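Local coordinates for protein nicastrin (Dictyostelium purpureum, PDB 4R12) that is a glycoprotein subunit of gamma-secretase, the complex that cleaves integral membrane proteins within the membrane, and probably recruits its substrates, at residues I68-D73 with S89-I94; G93-T98 with W169-D174; P142-D147 with T580-F585. All blocks are in the same frame, centred on the assembly; numbering follows the deposited sequence.

Read from the N terminus, contact 1 comes first and is the most local: it closes a short excursion containing helix 79-83 and pairs strands 67-72 and 90-96 side by side. Contact 2 starts on the same strand 90-96, sharing Gly93 and Ile94 with contact 1, and reaches forward about seventy residues to strand 169-174. Contact 3 opens inside that interval, at 142-147, and closes only near the C-terminal end of the modelled chain, at 580-585; contacts 2 and 3 therefore cross rather than nest. Strand 143-146 neighbours 90-96, and 581-586 neighbours 169-174, so both crossing contacts bring the same two strand layers together, the last strand joining the small lobe.

Contact 1: I68-D73 with S89-I94; sequences IIVVLD and SKIEGI
Ile68 and Val70 grip strand 90-94 through two backbone hydrogen bonds, Glu92 N to Ile68 O at 2.8 Å and Val70 N to Gly93 O at 3.0 Å. The first is nearly straight, the second more bent. Two CA-H...O contacts, Ile69 CA to Gly93 O and Ile94 CA to Val70 O, run beside them. The tight part lies on the face carrying Ile68, Val70, Ile91 and Ile94. There Val70 CG2 meets Ile91 CD1 at 3.6 Å: Ile91 CG1 stands anti to its backbone N (chi1 178°), and with chi2 also extended CD1 reaches outward and forward to the valine. Further on, Leu72 CD1 lies 3.6 Å from Ile94 CG2, and Val82 of helix 79-83 touches both residues. The parallel pairing is that of a beta-alpha-beta unit, strand 67-72, helix 79-83 and strand 90-96, in the nicastrin small lobe. Its register slips: Ile68 pairs with Ile91 but Val70 with Ile94, three residues facing two. Glu92, with psi at -9°, looks like the inserted residue of a bulge, which may account for part of the 37° between the strand directions. On the reverse face, Ile69 bends back over the glycine, its CD1 3.5 Å from Gly93 N; the Gly93 amide N is buried with no polar partner in the model. Ser89, at the buried start of its segment, puts CB 3.7 Å from Ile68 CD1 while Gln65's backbone oxygen holds its OG. The open side belongs to Lys90, exposed and pointing away from strand 68-72, and to partly exposed Glu92. Glu92 leans CB against Ile69 CD1 at 3.9 Å, then bends at chi2 and carries its carboxylate away, where OE1 makes a weak hydrogen bond to Asn43.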
# COMPACT_ATOMS: atom_id res chain seq x y z
N ILE A 68 15.58 -12.85 -27.77
CA ILE A 68 16.16 -11.61 -27.24
C ILE A 68 15.58 -11.21 -25.88
O ILE A 68 14.36 -11.15 -25.73
CB ILE A 68 15.96 -10.44 -28.23
CG1 ILE A 68 16.60 -10.76 -29.58
CG2 ILE A 68 16.51 -9.14 -27.65
CD1 ILE A 68 16.27 -9.76 -30.68
N ILE A 69 16.45 -10.96 -24.91
CA ILE A 69 16.08 -10.29 -23.66
C ILE A 69 16.45 -8.81 -23.75
O ILE A 69 17.63 -8.45 -23.72
CB ILE A 69 16.80 -10.89 -22.43
CG1 ILE A 69 16.52 -12.39 -22.30
CG2 ILE A 69 16.38 -10.14 -21.14
CD1 ILE A 69 15.05 -12.72 -22.22
N VAL A 70 15.44 -7.95 -23.87
CA VAL A 70 15.66 -6.52 -23.96
C VAL A 70 15.98 -5.91 -22.60
O VAL A 70 15.25 -6.12 -21.62
CB VAL A 70 14.44 -5.79 -24.56
CG1 VAL A 70 14.67 -4.29 -24.61
CG2 VAL A 70 14.14 -6.33 -25.95
N VAL A 71 17.08 -5.18 -22.53
CA VAL A 71 17.46 -4.44 -21.33
C VAL A 71 17.09 -2.97 -21.54
O VAL A 71 17.55 -2.35 -22.50
CB VAL A 71 18.96 -4.56 -21.04
CG1 VAL A 71 19.31 -3.82 -19.76
CG2 VAL A 71 19.36 -6.03 -20.94
N LEU A 72 16.25 -2.44 -20.67
CA LEU A 72 15.74 -1.08 -20.84
C LEU A 72 16.29 -0.10 -19.81
O LEU A 72 16.13 -0.30 -18.61
CB LEU A 72 14.21 -1.06 -20.75
CG LEU A 72 13.41 -1.70 -21.88
CD1 LEU A 72 11.93 -1.71 -21.52
CD2 LEU A 72 13.63 -0.94 -23.17
N ASP A 73 16.92 0.97 -20.30
CA ASP A 73 17.07 2.16 -19.48
C ASP A 73 15.65 2.58 -19.14
O ASP A 73 14.76 2.50 -20.00
CB ASP A 73 17.81 3.27 -20.22
CG ASP A 73 17.98 4.53 -19.37
OD1 ASP A 73 17.01 5.32 -19.28
OD2 ASP A 73 19.07 4.71 -18.81
N SER A 89 12.33 -11.30 -34.81
CA SER A 89 12.81 -12.05 -33.70
C SER A 89 11.70 -11.90 -32.72
O SER A 89 10.86 -11.03 -32.88
CB SER A 89 14.08 -11.40 -33.18
OG SER A 89 15.15 -11.58 -34.08
N LYS A 90 11.65 -12.75 -31.72
CA LYS A 90 10.60 -12.66 -30.75
C LYS A 90 11.25 -12.25 -29.46
O LYS A 90 12.31 -12.73 -29.14
CB LYS A 90 9.84 -13.97 -30.63
CG LYS A 90 8.41 -13.82 -30.19
CD LYS A 90 8.03 -14.94 -29.23
CE LYS A 90 6.66 -15.53 -29.54
NZ LYS A 90 5.49 -14.76 -29.02
N ILE A 91 10.61 -11.33 -28.77
CA ILE A 91 11.11 -10.83 -27.51
C ILE A 91 10.80 -11.84 -26.45
O ILE A 91 9.71 -12.26 -26.34
CB ILE A 91 10.43 -9.50 -27.18
CG1 ILE A 91 10.91 -9.00 -25.84
CG2 ILE A 91 8.94 -9.67 -27.18
CD1 ILE A 91 10.71 -7.52 -25.71
N GLU A 92 11.78 -12.23 -25.69
CA GLU A 92 11.61 -13.31 -24.72
C GLU A 92 11.55 -12.80 -23.28
O GLU A 92 11.23 -13.54 -22.35
CB GLU A 92 12.74 -14.34 -24.87
CG GLU A 92 12.71 -15.08 -26.20
CD GLU A 92 11.48 -15.97 -26.36
OE1 GLU A 92 10.81 -16.24 -25.34
OE2 GLU A 92 11.20 -16.40 -27.50
N GLY A 93 11.83 -11.53 -23.10
CA GLY A 93 11.78 -10.98 -21.76
C GLY A 93 12.34 -9.58 -21.73
O GLY A 93 12.99 -9.15 -22.68
N ILE A 94 12.09 -8.88 -20.63
CA ILE A 94 12.63 -7.53 -20.45
C ILE A 94 13.25 -7.40 -19.07
O ILE A 94 12.71 -7.91 -18.08
CB ILE A 94 11.52 -6.46 -20.65
CG1 ILE A 94 11.09 -6.42 -22.11
CG2 ILE A 94 12.00 -5.08 -20.21
CD1 ILE A 94 9.86 -5.58 -22.35

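Contact 2: G93-T98 with W169-D174; sequences GIIVLT and WGAELD
Ala171 is the first residue of strand 169-174 to touch strand 93-96, its CB lying 4.3 Å from Ile95 CD1. The methyl points toward the opposing strand and meets the far end of the isoleucine, whose extended chi2 (174°) sends CD1 across the gap. Glu172 then turns its side chain away from this interface, as expected for the next residue in an extended strand. Leu173 comes back, and has more of its surface covered by strand 93-96 than any other residue of its segment. Its two methyls divide the work: CD1 faces Ile95 CG1 at 4.3 Å, whereas CD2 reaches the backbone, 3.6 Å from Ile94 O and 4.5 Å from Gly93 CA. Gly93 has no side chain, and Leu173 CD2 lies close over its main chain.

Within the nicastrin small lobe, strand 90-96 runs parallel to its neighbours 67-72 and 143-146, and strand 169-174, antiparallel to 581-586, crosses it. The axes stay 8.3 Å apart at 99°, which identifies face-to-face packing between nearly orthogonal strands rather than edge pairing. Ile69 of strand 67-72 touches both Ile95 and Leu173, and Phe144 and Leu582 also lie against Leu173. No hydrogen bond links the two segments. The shortest approach sets a methyl against the carbonyl oxygen of Ile94, which is hydrogen-bonded to Phe144 N instead. With every touching residue buried and the other contacts made by carbon atoms, cohesion between the segments probably rests mainly on van der Waals packing and the exclusion of water, not on polar pairing.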
# COMPACT_ATOMS: atom_id res chain seq x y z
N GLY A 93 11.83 -11.53 -23.10
CA GLY A 93 11.78 -10.98 -21.76
C GLY A 93 12.34 -9.58 -21.73
O GLY A 93 12.99 -9.15 -22.68
N ILE A 94 12.09 -8.88 -20.63
CA ILE A 94 12.63 -7.53 -20.45
C ILE A 94 13.25 -7.40 -19.07
O ILE A 94 12.71 -7.91 -18.08
CB ILE A 94 11.52 -6.46 -20.65
CG1 ILE A 94 11.09 -6.42 -22.11
CG2 ILE A 94 12.00 -5.08 -20.21
CD1 ILE A 94 9.86 -5.58 -22.35
N ILE A 95 14.40 -6.74 -19.01
CA ILE A 95 15.01 -6.34 -17.75
C ILE A 95 15.01 -4.83 -17.67
O ILE A 95 15.50 -4.15 -18.58
CB ILE A 95 16.45 -6.86 -17.62
CG1 ILE A 95 16.47 -8.38 -17.70
CG2 ILE A 95 17.07 -6.36 -16.32
CD1 ILE A 95 17.87 -8.98 -17.72
N VAL A 96 14.44 -4.30 -16.60
CA VAL A 96 14.38 -2.86 -16.41
C VAL A 96 15.44 -2.43 -15.41
O VAL A 96 15.50 -2.92 -14.28
CB VAL A 96 12.97 -2.39 -15.94
CG1 VAL A 96 12.97 -0.88 -15.66
CG2 VAL A 96 11.91 -2.77 -16.99
N LEU A 97 16.29 -1.50 -15.85
CA LEU A 97 17.40 -1.01 -15.04
C LEU A 97 16.92 0.06 -14.07
O LEU A 97 16.08 0.89 -14.41
CB LEU A 97 18.50 -0.46 -15.96
CG LEU A 97 19.02 -1.40 -17.05
CD1 LEU A 97 19.86 -0.62 -18.05
CD2 LEU A 97 19.82 -2.55 -16.46
N THR A 98 17.46 0.04 -12.85
CA THR A 98 17.10 1.05 -11.87
C THR A 98 18.32 1.82 -11.37
O THR A 98 18.25 2.44 -10.31
CB THR A 98 16.41 0.43 -10.64
OG1 THR A 98 17.34 -0.40 -9.94
CG2 THR A 98 15.21 -0.42 -11.07
N TRP A 169 26.76 -11.97 -24.25
CA TRP A 169 26.05 -12.09 -22.98
C TRP A 169 24.55 -12.33 -23.14
O TRP A 169 23.88 -11.67 -23.95
CB TRP A 169 26.27 -10.84 -22.14
CG TRP A 169 27.64 -10.75 -21.56
CD1 TRP A 169 28.71 -10.07 -22.08
CD2 TRP A 169 28.09 -11.35 -20.35
NE1 TRP A 169 29.80 -10.22 -21.25
CE2 TRP A 169 29.45 -11.00 -20.19
CE3 TRP A 169 27.48 -12.16 -19.38
CZ2 TRP A 169 30.20 -11.43 -19.10
CZ3 TRP A 169 28.24 -12.59 -18.30
CH2 TRP A 169 29.58 -12.22 -18.16
N GLY A 170 24.02 -13.25 -22.34
CA GLY A 170 22.59 -13.54 -22.33
C GLY A 170 22.06 -13.70 -20.92
O GLY A 170 22.83 -13.67 -19.96
N ALA A 171 20.75 -13.88 -20.79
CA ALA A 171 20.13 -14.08 -19.48
C ALA A 171 18.92 -15.00 -19.54
O ALA A 171 18.33 -15.18 -20.60
CB ALA A 171 19.72 -12.74 -18.86
N GLU A 172 18.57 -15.58 -18.40
CA GLU A 172 17.34 -16.34 -18.27
C GLU A 172 16.49 -15.79 -17.14
O GLU A 172 16.98 -15.57 -16.03
CB GLU A 172 17.62 -17.83 -18.04
CG GLU A 172 16.39 -18.63 -17.65
CD GLU A 172 16.65 -20.12 -17.56
OE1 GLU A 172 17.48 -20.63 -18.34
OE2 GLU A 172 16.02 -20.79 -16.71
N LEU A 173 15.22 -15.57 -17.44
CA LEU A 173 14.24 -15.10 -16.47
C LEU A 173 13.21 -16.19 -16.15
O LEU A 173 12.45 -16.62 -17.02
CB LEU A 173 13.53 -13.84 -17.01
CG LEU A 173 14.25 -12.49 -17.09
CD1 LEU A 173 15.47 -12.51 -18.00
CD2 LEU A 173 13.28 -11.38 -17.54
N ASP A 174 13.19 -16.62 -14.89
CA ASP A 174 12.22 -17.60 -14.40
C ASP A 174 11.18 -16.93 -13.52
O ASP A 174 11.50 -16.43 -12.43
CB ASP A 174 12.92 -18.70 -13.59
CG ASP A 174 14.01 -19.40 -14.37
OD1 ASP A 174 13.77 -19.75 -15.54
OD2 ASP A 174 15.11 -19.59 -13.80

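Contact 3: P142-D147 with T580-F585; sequences PIFAID and TALKVF
Phe144 spans the gap between two beta layers, one with strand 143-146 beside 90-96, the other with 581-586 beside 169-174; that last antiparallel pairing adds the C-terminal strand to the strands of the nicastrin small lobe. The axes of 143-146 and 581-585 lie 9.3 Å apart at 76°, a face-to-face crossing filled by side chains, with no hydrogen bond between the segments. Beginning at the base, Phe144 CB is 4.0 Å from Leu582 CD2. Past CG, on one side of the ring, Phe144 CD2 meets that same methyl and also Leu582 CB, at 4.1 Å, as the two side chains slide past each other in opposite directions. Beyond it, Phe144 CE2 reaches Thr580 CG2 at 3.5 Å and the backbone oxygen of Ala581 at 3.7 Å. The ring's outermost atom, CZ, lies 3.8 Å from both Ala581 O and Thr580 CG2. All three approaches to the ring are oblique, while Pro142 CB lies in the ring plane at its edge. An alanine in place of Phe144 would keep only the CB contact and would be likely to open a gap between strand 143-146 and the Thr580-Leu582 side of the other strand, leaving the Thr580 methyl without its aromatic partner. Farther along the strand, Ile146 crosses Leu582 at about a right angle; a chi1 of 41° directs Ile146 CG1 elsewhere and leaves CG2 to touch Leu582 CD2 at 3.5 Å.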
# COMPACT_ATOMS: atom_id res chain seq x y z
N PRO A 142 8.28 -12.62 -19.42
CA PRO A 142 8.56 -12.07 -18.09
C PRO A 142 9.24 -10.70 -18.15
O PRO A 142 9.98 -10.39 -19.09
CB PRO A 142 9.49 -13.11 -17.47
CG PRO A 142 10.21 -13.69 -18.65
CD PRO A 142 9.23 -13.69 -19.78
N ILE A 143 8.96 -9.88 -17.14
CA ILE A 143 9.64 -8.61 -16.98
C ILE A 143 10.18 -8.53 -15.54
O ILE A 143 9.43 -8.74 -14.58
CB ILE A 143 8.70 -7.40 -17.27
CG1 ILE A 143 7.99 -7.58 -18.62
CG2 ILE A 143 9.49 -6.09 -17.26
CD1 ILE A 143 7.12 -6.39 -19.04
N PHE A 144 11.48 -8.29 -15.42
CA PHE A 144 12.11 -8.07 -14.11
C PHE A 144 12.73 -6.69 -14.02
O PHE A 144 13.38 -6.23 -14.97
CB PHE A 144 13.24 -9.08 -13.83
CG PHE A 144 12.78 -10.49 -13.53
CD1 PHE A 144 11.89 -11.14 -14.35
CD2 PHE A 144 13.34 -11.18 -12.47
CE1 PHE A 144 11.52 -12.46 -14.09
CE2 PHE A 144 12.97 -12.50 -12.21
CZ PHE A 144 12.05 -13.13 -13.02
N ALA A 145 12.60 -6.05 -12.86
CA ALA A 145 13.50 -4.98 -12.49
C ALA A 145 14.63 -5.58 -11.65
O ALA A 145 14.50 -6.67 -11.10
CB ALA A 145 12.77 -3.88 -11.71
N ILE A 146 15.74 -4.86 -11.56
CA ILE A 146 16.89 -5.30 -10.79
C ILE A 146 17.43 -4.11 -10.00
O ILE A 146 17.20 -2.97 -10.39
CB ILE A 146 18.01 -5.89 -11.67
CG1 ILE A 146 18.19 -5.06 -12.94
CG2 ILE A 146 17.70 -7.36 -12.03
CD1 ILE A 146 19.37 -5.48 -13.78
N ASP A 147 18.14 -4.38 -8.91
CA ASP A 147 18.58 -3.30 -8.03
C ASP A 147 19.68 -2.46 -8.67
O ASP A 147 20.11 -2.73 -9.80
CB ASP A 147 19.03 -3.83 -6.66
CG ASP A 147 20.38 -4.55 -6.70
OD1 ASP A 147 21.05 -4.61 -7.74
OD2 ASP A 147 20.80 -5.05 -5.64
N THR A 580 11.07 -17.48 -8.27
CA THR A 580 11.48 -16.46 -9.22
C THR A 580 13.00 -16.36 -9.26
O THR A 580 13.65 -16.36 -8.21
CB THR A 580 10.86 -15.10 -8.83
OG1 THR A 580 9.55 -14.99 -9.40
CG2 THR A 580 11.73 -13.94 -9.32
N ALA A 581 13.58 -16.29 -10.46
CA ALA A 581 15.04 -16.20 -10.57
C ALA A 581 15.52 -15.51 -11.85
O ALA A 581 14.90 -15.61 -12.91
CB ALA A 581 15.67 -17.58 -10.46
N LEU A 582 16.65 -14.83 -11.73
CA LEU A 582 17.29 -14.16 -12.85
C LEU A 582 18.75 -14.60 -12.92
O LEU A 582 19.51 -14.43 -11.96
CB LEU A 582 17.18 -12.64 -12.70
CG LEU A 582 17.82 -11.69 -13.72
CD1 LEU A 582 17.81 -12.26 -15.13
CD2 LEU A 582 17.04 -10.38 -13.70
N LYS A 583 19.13 -15.18 -14.05
CA LYS A 583 20.47 -15.70 -14.23
C LYS A 583 21.10 -15.09 -15.47
O LYS A 583 20.44 -14.90 -16.48
CB LYS A 583 20.44 -17.23 -14.36
CG LYS A 583 19.63 -17.93 -13.27
CD LYS A 583 19.26 -19.36 -13.69
CE LYS A 583 18.36 -20.02 -12.65
NZ LYS A 583 17.88 -21.36 -13.10
N VAL A 584 22.39 -14.78 -15.37
CA VAL A 584 23.14 -14.27 -16.51
C VAL A 584 24.27 -15.25 -16.83
O VAL A 584 24.78 -15.93 -15.94
CB VAL A 584 23.68 -12.84 -16.23
CG1 VAL A 584 24.66 -12.39 -17.30
CG2 VAL A 584 22.52 -11.86 -16.15
N PHE A 585 24.61 -15.35 -18.11
CA PHE A 585 25.57 -16.34 -18.59
C PHE A 585 26.09 -15.92 -19.95
O PHE A 585 25.49 -15.07 -20.62
CB PHE A 585 24.90 -17.71 -18.67
CG PHE A 585 23.65 -17.71 -19.51
CD1 PHE A 585 23.72 -17.95 -20.87
CD2 PHE A 585 22.42 -17.45 -18.94
CE1 PHE A 585 22.58 -17.93 -21.65
CE2 PHE A 585 21.27 -17.43 -19.71
CZ PHE A 585 21.35 -17.68 -21.07